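Local coordinates for Ice-binding protein (Flavobacteriaceae bacterium, PDB 5UYT) that binds ice as a multi-domain bacterial antifreeze protein, probably restraining the growth of ice crystals, at residues G25-T30 against T195-R200; G31-N36 against G44-V49; V161-V166 against S180-A185. One frame throughout, in Å; residues are numbered along the deposited sequence.

Contact 1. Residues G25-T30 against T195-R200; sequences GLSHIT and TGVTVR
I29 lays its CD1 over the valines of the neighbouring coil. I29 CD1 sits 4.1 Å from V199 CB and equally far from V197 CG2. The fold is a right-handed beta-helix, and here strand 28-30 stacks parallel on strand 198-200, a partner far along the chain. The two axes approach to 4.7 Å and differ in direction by 9°. CG1 of I29 stands beside its own backbone N (chi1 -52°), and a further bend at chi2 brings CD1 across to the valines. I29 and V199 lie side by side and point the same way. Both also touch A13 of strand 12-16, and V199 and V197 pack on L175.

The backbones join by a regular parallel ladder. H28 N bonds to V197 O at 2.8 Å, V199 N returns to H28 O, and T30 N goes on to V199 O. Just before the strand, a side chain replaces the backbone carbonyl as acceptor. V197 N gives a bond of 3.0 Å to S27 OG, with an angle of 156° at the hydrogen. S27 OG is also hydrogen-bonded to N23 OD1. An alanine here would remove that hydroxyl, and V197 N and N23 OD1 would probably both lose the partner they share.

The other face carries H28, T198, T30 and R200. R200 was modelled in two conformers. In the conformer described, R200 NH1 bonds to T30 OG1 at 2.9 Å, near the guanidinium plane, and T198 CG2 lies over one face toward its rim; the second conformer leaves these contacts less certain. T198 OG1 meets the H28 ring at its edge, 3.9 Å from H28 CD2.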
# COMPACT_ATOMS: atom_id res chain seq x y z
N GLY A 25 7.43 -12.57 11.64
CA GLY A 25 8.40 -11.87 10.81
C GLY A 25 7.82 -10.73 9.98
O GLY A 25 6.71 -10.24 10.24
N LEU A 26 8.59 -10.31 8.98
CA LEU A 26 8.20 -9.15 8.17
C LEU A 26 7.36 -9.63 6.99
O LEU A 26 7.87 -10.31 6.10
CB LEU A 26 9.44 -8.37 7.69
CG LEU A 26 9.18 -7.08 6.89
CD1 LEU A 26 8.45 -6.04 7.75
CD2 LEU A 26 10.48 -6.50 6.28
N SER A 27 6.08 -9.30 6.99
CA SER A 27 5.15 -9.71 5.94
C SER A 27 4.57 -8.45 5.31
O SER A 27 4.45 -7.40 5.98
CB SER A 27 4.01 -10.54 6.51
OG SER A 27 4.46 -11.85 6.87
N HIS A 28 4.22 -8.56 4.03
CA HIS A 28 3.72 -7.44 3.24
C HIS A 28 2.33 -7.83 2.74
O HIS A 28 2.17 -8.78 1.96
CB HIS A 28 4.68 -7.15 2.08
CG HIS A 28 6.08 -6.84 2.51
ND1 HIS A 28 6.41 -5.69 3.17
CD2 HIS A 28 7.23 -7.56 2.41
CE1 HIS A 28 7.71 -5.68 3.44
NE2 HIS A 28 8.22 -6.82 3.00
N ILE A 29 1.31 -7.14 3.25
CA ILE A 29 -0.07 -7.58 3.00
C ILE A 29 -0.87 -6.43 2.46
O ILE A 29 -0.85 -5.35 3.05
CB ILE A 29 -0.81 -8.03 4.30
CG1 ILE A 29 0.00 -9.09 5.10
CG2 ILE A 29 -2.24 -8.48 3.97
CD1 ILE A 29 0.01 -10.48 4.52
N THR A 30 -1.59 -6.67 1.36
CA THR A 30 -2.54 -5.71 0.80
C THR A 30 -3.91 -6.36 0.74
O THR A 30 -4.12 -7.30 -0.02
CB THR A 30 -2.15 -5.24 -0.61
OG1 THR A 30 -0.83 -4.70 -0.56
CG2 THR A 30 -3.14 -4.14 -1.11
N THR A 195 4.21 -16.73 7.60
CA THR A 195 5.52 -16.36 8.15
C THR A 195 6.32 -15.69 7.03
O THR A 195 6.70 -16.34 6.05
CB THR A 195 6.26 -17.58 8.78
OG1 THR A 195 6.46 -18.58 7.78
CG2 THR A 195 5.42 -18.24 9.87
N GLY A 196 6.57 -14.38 7.16
CA GLY A 196 7.40 -13.66 6.21
C GLY A 196 6.85 -13.73 4.79
O GLY A 196 7.60 -14.01 3.85
N VAL A 197 5.56 -13.46 4.62
CA VAL A 197 4.93 -13.62 3.32
C VAL A 197 4.64 -12.29 2.63
O VAL A 197 4.67 -11.23 3.25
CB VAL A 197 3.63 -14.44 3.39
CG1 VAL A 197 3.92 -15.78 4.06
CG2 VAL A 197 2.55 -13.68 4.15
N THR A 198 4.30 -12.37 1.34
CA THR A 198 3.69 -11.24 0.64
C THR A 198 2.38 -11.75 0.08
O THR A 198 2.36 -12.77 -0.64
CB THR A 198 4.57 -10.77 -0.52
OG1 THR A 198 5.80 -10.29 0.01
CG2 THR A 198 3.86 -9.62 -1.33
N VAL A 199 1.28 -11.07 0.41
CA VAL A 199 -0.05 -11.49 -0.10
C VAL A 199 -0.75 -10.19 -0.50
O VAL A 199 -0.95 -9.32 0.35
CB VAL A 199 -0.93 -12.22 0.96
CG1 VAL A 199 -2.26 -12.63 0.36
CG2 VAL A 199 -0.24 -13.44 1.53
N ARG A 200 -1.13 -10.07 -1.77
CA ARG A 200 -1.82 -8.88 -2.26
C ARG A 200 -3.06 -9.35 -2.99
O ARG A 200 -2.97 -10.16 -3.93
CB ARG A 200 -0.91 -8.07 -3.17
CG ARG A 200 0.49 -7.87 -2.60
CD ARG A 200 0.98 -6.47 -2.85
NE ARG A 200 2.39 -6.32 -2.53
CZ ARG A 200 2.86 -5.79 -1.40
NH1 ARG A 200 2.02 -5.39 -0.43
NH2 ARG A 200 4.15 -5.70 -1.23
O HOH W 1 1.81 -3.38 2.01

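Contact 2. Residues G31-N36 against G44-V49; sequences GDVGTN and GNVDGV
The D32 carboxylate is met from above its plane by the V49 amide and holds Q51 with its other oxygen. V49 N bonds to D32 OD1 at 2.8 Å, and the donor stands 52° out of the plane. The bond is nearly straight, 173° at the hydrogen. D32 OD2 takes its hydrogen bond from Q51 NE2. This is one coil of the beta-helix meeting the next: the chain leaves along strand 32-35 and comes back through loop 44-49.

D32 and V49 lie side by side and point the same way, with V49 CB 3.6 Å from D32 OD1. Backbone bonds flank the carboxylate. V33 N reaches V49 O at 3.1 Å, and G31 N reaches D47 O at 2.9 Å. D47 is the centre of an inverse gamma turn, closed by a weak bond from G48 N to V46 O. Its carboxylate turns to Y312 and T308, in the second ice-binding-like region.

G48 has no room for a side chain, since a CB would run into G31 O and D32 N. G31 O is buried without a conventional hydrogen bond. G48 CA lies 3.5 Å from G31 O in a nearly straight CA-H...O contact. V46 CG1 also touches G31 O, and it packs 4.0 Å from V33 CG2.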
# COMPACT_ATOMS: atom_id res chain seq x y z
N GLY A 31 -4.84 -5.81 1.50
CA GLY A 31 -6.18 -6.38 1.68
C GLY A 31 -6.47 -6.44 3.17
O GLY A 31 -5.54 -6.40 4.01
N ASP A 32 -7.75 -6.58 3.52
CA ASP A 32 -8.09 -6.78 4.92
C ASP A 32 -7.53 -8.13 5.43
O ASP A 32 -7.33 -9.08 4.65
CB ASP A 32 -9.59 -6.67 5.16
CG ASP A 32 -10.15 -5.27 4.96
OD1 ASP A 32 -9.37 -4.32 4.69
OD2 ASP A 32 -11.39 -5.11 5.06
N VAL A 33 -7.38 -8.22 6.75
CA VAL A 33 -6.93 -9.44 7.43
C VAL A 33 -7.91 -9.69 8.56
O VAL A 33 -8.20 -8.78 9.35
CB VAL A 33 -5.51 -9.25 8.03
CG1 VAL A 33 -5.13 -10.44 8.93
CG2 VAL A 33 -4.48 -9.04 6.92
N GLY A 34 -8.44 -10.89 8.67
CA GLY A 34 -9.38 -11.08 9.75
C GLY A 34 -9.88 -12.47 10.01
O GLY A 34 -9.57 -13.42 9.27
N THR A 35 -10.65 -12.57 11.08
CA THR A 35 -11.30 -13.80 11.46
C THR A 35 -12.65 -13.45 12.09
O THR A 35 -12.78 -12.45 12.81
CB THR A 35 -10.42 -14.64 12.42
OG1 THR A 35 -11.23 -15.52 13.20
CG2 THR A 35 -9.58 -13.71 13.35
N ASN A 36 -13.66 -14.27 11.84
CA ASN A 36 -14.99 -13.98 12.33
C ASN A 36 -15.24 -14.43 13.77
O ASN A 36 -16.34 -14.25 14.29
CB ASN A 36 -16.03 -14.57 11.36
CG ASN A 36 -17.44 -14.09 11.67
OD1 ASN A 36 -18.39 -14.88 11.75
ND2 ASN A 36 -17.57 -12.80 11.90
N GLY A 44 2.40 -6.75 11.37
CA GLY A 44 2.98 -5.40 11.34
C GLY A 44 2.04 -4.51 10.54
O GLY A 44 0.84 -4.76 10.50
N ASN A 45 2.58 -3.50 9.87
CA ASN A 45 1.73 -2.61 9.07
C ASN A 45 1.12 -3.36 7.90
O ASN A 45 1.84 -4.02 7.13
CB ASN A 45 2.54 -1.38 8.59
CG ASN A 45 2.87 -0.44 9.73
OD1 ASN A 45 1.99 -0.11 10.54
ND2 ASN A 45 4.12 0.00 9.80
N VAL A 46 -0.21 -3.31 7.82
CA VAL A 46 -0.99 -3.96 6.76
C VAL A 46 -1.70 -2.91 5.93
O VAL A 46 -2.27 -1.99 6.49
CB VAL A 46 -2.01 -4.94 7.39
CG1 VAL A 46 -3.05 -5.39 6.35
CG2 VAL A 46 -1.27 -6.17 7.92
N ASP A 47 -1.60 -2.99 4.60
CA ASP A 47 -2.40 -2.10 3.76
C ASP A 47 -3.81 -2.68 3.65
O ASP A 47 -4.19 -3.24 2.62
CB ASP A 47 -1.79 -1.89 2.36
CG ASP A 47 -2.58 -0.88 1.55
OD1 ASP A 47 -3.36 -0.14 2.18
OD2 ASP A 47 -2.42 -0.79 0.30
N GLY A 48 -4.59 -2.48 4.71
CA GLY A 48 -5.91 -3.07 4.84
C GLY A 48 -6.33 -2.92 6.28
O GLY A 48 -5.53 -2.50 7.14
N VAL A 49 -7.59 -3.25 6.56
CA VAL A 49 -8.12 -3.11 7.93
C VAL A 49 -8.00 -4.44 8.64
O VAL A 49 -8.31 -5.52 8.06
CB VAL A 49 -9.59 -2.64 7.91
CG1 VAL A 49 -10.18 -2.52 9.32
CG2 VAL A 49 -9.68 -1.33 7.12

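Contact 3. Residues V161-V166 against S180-A185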
# COMPACT_ATOMS: atom_id res chain seq x y z
N VAL A 161 5.57 -19.15 -5.24
CA VAL A 161 4.84 -18.07 -5.92
C VAL A 161 3.47 -18.62 -6.32
O VAL A 161 3.37 -19.59 -7.11
CB VAL A 161 5.60 -17.58 -7.15
CG1 VAL A 161 4.72 -16.59 -7.94
CG2 VAL A 161 6.93 -16.96 -6.72
N MET A 162 2.42 -18.06 -5.74
CA MET A 162 1.06 -18.58 -5.90
C MET A 162 0.11 -17.52 -6.48
O MET A 162 0.27 -16.33 -6.24
CB MET A 162 0.53 -19.12 -4.56
CG MET A 162 -0.79 -19.89 -4.62
SD MET A 162 -0.67 -21.38 -5.64
CE MET A 162 -2.17 -22.16 -5.03
N LYS A 163 -0.88 -17.99 -7.25
CA LYS A 163 -1.87 -17.12 -7.86
C LYS A 163 -3.26 -17.63 -7.55
O LYS A 163 -3.53 -18.85 -7.59
CB LYS A 163 -1.73 -17.08 -9.39
CG LYS A 163 -0.33 -16.74 -9.88
CD LYS A 163 -0.02 -15.28 -9.60
CE LYS A 163 1.38 -14.93 -10.08
NZ LYS A 163 1.73 -13.57 -9.60
N GLY A 164 -4.14 -16.68 -7.25
CA GLY A 164 -5.55 -16.96 -7.14
C GLY A 164 -6.15 -16.98 -5.76
O GLY A 164 -5.47 -16.84 -4.75
N ASN A 165 -7.46 -17.18 -5.75
CA ASN A 165 -8.20 -17.32 -4.50
C ASN A 165 -8.08 -18.73 -3.94
O ASN A 165 -8.60 -19.66 -4.54
CB ASN A 165 -9.64 -17.00 -4.80
CG ASN A 165 -9.81 -15.57 -5.20
OD1 ASN A 165 -9.38 -14.67 -4.49
ND2 ASN A 165 -10.42 -15.33 -6.36
N VAL A 166 -7.37 -18.90 -2.82
CA VAL A 166 -7.15 -20.24 -2.25
C VAL A 166 -8.22 -20.41 -1.20
O VAL A 166 -8.17 -19.73 -0.17
CB VAL A 166 -5.74 -20.37 -1.61
CG1 VAL A 166 -5.60 -21.75 -0.93
CG2 VAL A 166 -4.66 -20.13 -2.67
N SER A 180 4.74 -15.89 -1.90
CA SER A 180 4.29 -14.68 -2.55
C SER A 180 2.98 -15.02 -3.27
O SER A 180 2.99 -15.75 -4.26
CB SER A 180 5.33 -14.20 -3.56
OG SER A 180 4.93 -12.95 -4.04
N LEU A 181 1.87 -14.48 -2.76
CA LEU A 181 0.55 -14.79 -3.27
C LEU A 181 -0.13 -13.55 -3.85
O LEU A 181 -0.39 -12.58 -3.13
CB LEU A 181 -0.31 -15.38 -2.14
CG LEU A 181 -1.81 -15.65 -2.37
CD1 LEU A 181 -2.02 -16.50 -3.62
CD2 LEU A 181 -2.49 -16.29 -1.15
N GLU A 182 -0.39 -13.57 -5.15
CA GLU A 182 -1.27 -12.57 -5.78
C GLU A 182 -2.60 -13.31 -5.78
O GLU A 182 -2.83 -14.18 -6.61
CB GLU A 182 -0.81 -12.26 -7.21
CG GLU A 182 -1.67 -11.22 -7.92
CD GLU A 182 -1.41 -11.10 -9.43
OE1 GLU A 182 -0.52 -11.79 -9.99
OE2 GLU A 182 -2.10 -10.31 -10.08
N GLY A 183 -3.47 -12.97 -4.84
CA GLY A 183 -4.62 -13.82 -4.55
C GLY A 183 -5.06 -13.62 -3.11
O GLY A 183 -4.77 -12.60 -2.48
N ARG A 184 -5.74 -14.62 -2.58
CA ARG A 184 -6.29 -14.56 -1.23
C ARG A 184 -6.14 -15.92 -0.58
O ARG A 184 -6.18 -16.96 -1.28
CB ARG A 184 -7.79 -14.19 -1.29
CG ARG A 184 -8.07 -12.78 -1.81
CD ARG A 184 -9.58 -12.57 -2.00
NE ARG A 184 -9.87 -11.21 -2.51
CZ ARG A 184 -10.04 -10.90 -3.80
NH1 ARG A 184 -9.96 -11.84 -4.73
NH2 ARG A 184 -10.30 -9.64 -4.16
N ALA A 185 -5.95 -15.93 0.74
CA ALA A 185 -6.08 -17.17 1.52
C ALA A 185 -7.34 -17.05 2.36
O ALA A 185 -7.44 -16.19 3.24
CB ALA A 185 -4.84 -17.40 2.40
O HOH W 2 -11.17 -12.73 -7.45
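K163 bends over E182 to form a salt bridge between the two segments. Its CG stands beside the backbone N (chi1 -53°), chi2 bends the chain again, and the rest runs straight to NZ. E182 takes the other course, with CG opposite its backbone N and the chain extended beyond. The two side chains cross, and K163 NZ meets E182 OE1 at 2.9 Å on the anti lone pair, the side away from OE2. K163 CD also rests 3.5 Å from E182 OE1.

N165 and R184 lie side by side instead, and R184 extends from CG to NE along the amide. R184 NH1 bonds to N165 OD1 at 2.9 Å. The bond lies in the guanidinium plane and falls on a lone pair of the amide oxygen. The two flat groups are only 26° apart. Water 2 accepts from N165 ND2 and, weakly, from R184 NH1. R184 NH2 goes to A10 O, and L6 touches both side chains.

These are successive coils of the right-handed beta-helix, aligned residue for residue. Each turns a corner here, at G164 and at E182-G183. A CB on G183 would collide with G164 O. G164 O accepts R184 N at 3.1 Å, from above the carbonyl plane. Backbone bonds continue on both sides of the corner, from M162 N to S180 O and from V166 N to R184 O.

On the opposite face M162 and L181 run side by side and point the same way. M162 CG lies 3.7 Å from L181 CD1. Beyond this pair M162 packs on W148 and L156. L181 CD1 also touches G164 O, at 3.6 Å.

Overall arrangement
Contact 1 lies between the other two in the stack of coils. Strand 198-200 borders segment 180-185 of contact 3: T198 O and L181 N are 2.8 Å apart, a probable hydrogen bond, and R200 N stands similarly to L181 O. On its other side strand 28-30 meets contact 2, where I29 O is 2.9 Å from D47 N, a probable hydrogen bond. The order across the stack is therefore 161-163, 180-181, 198-200, 28-30, then the loop at D47. The centre of contact 1 is about 11 Å from that of contact 2 and about 12 Å from that of contact 3. Contacts 2 and 3 do not touch; their nearest atoms are about 7 Å apart.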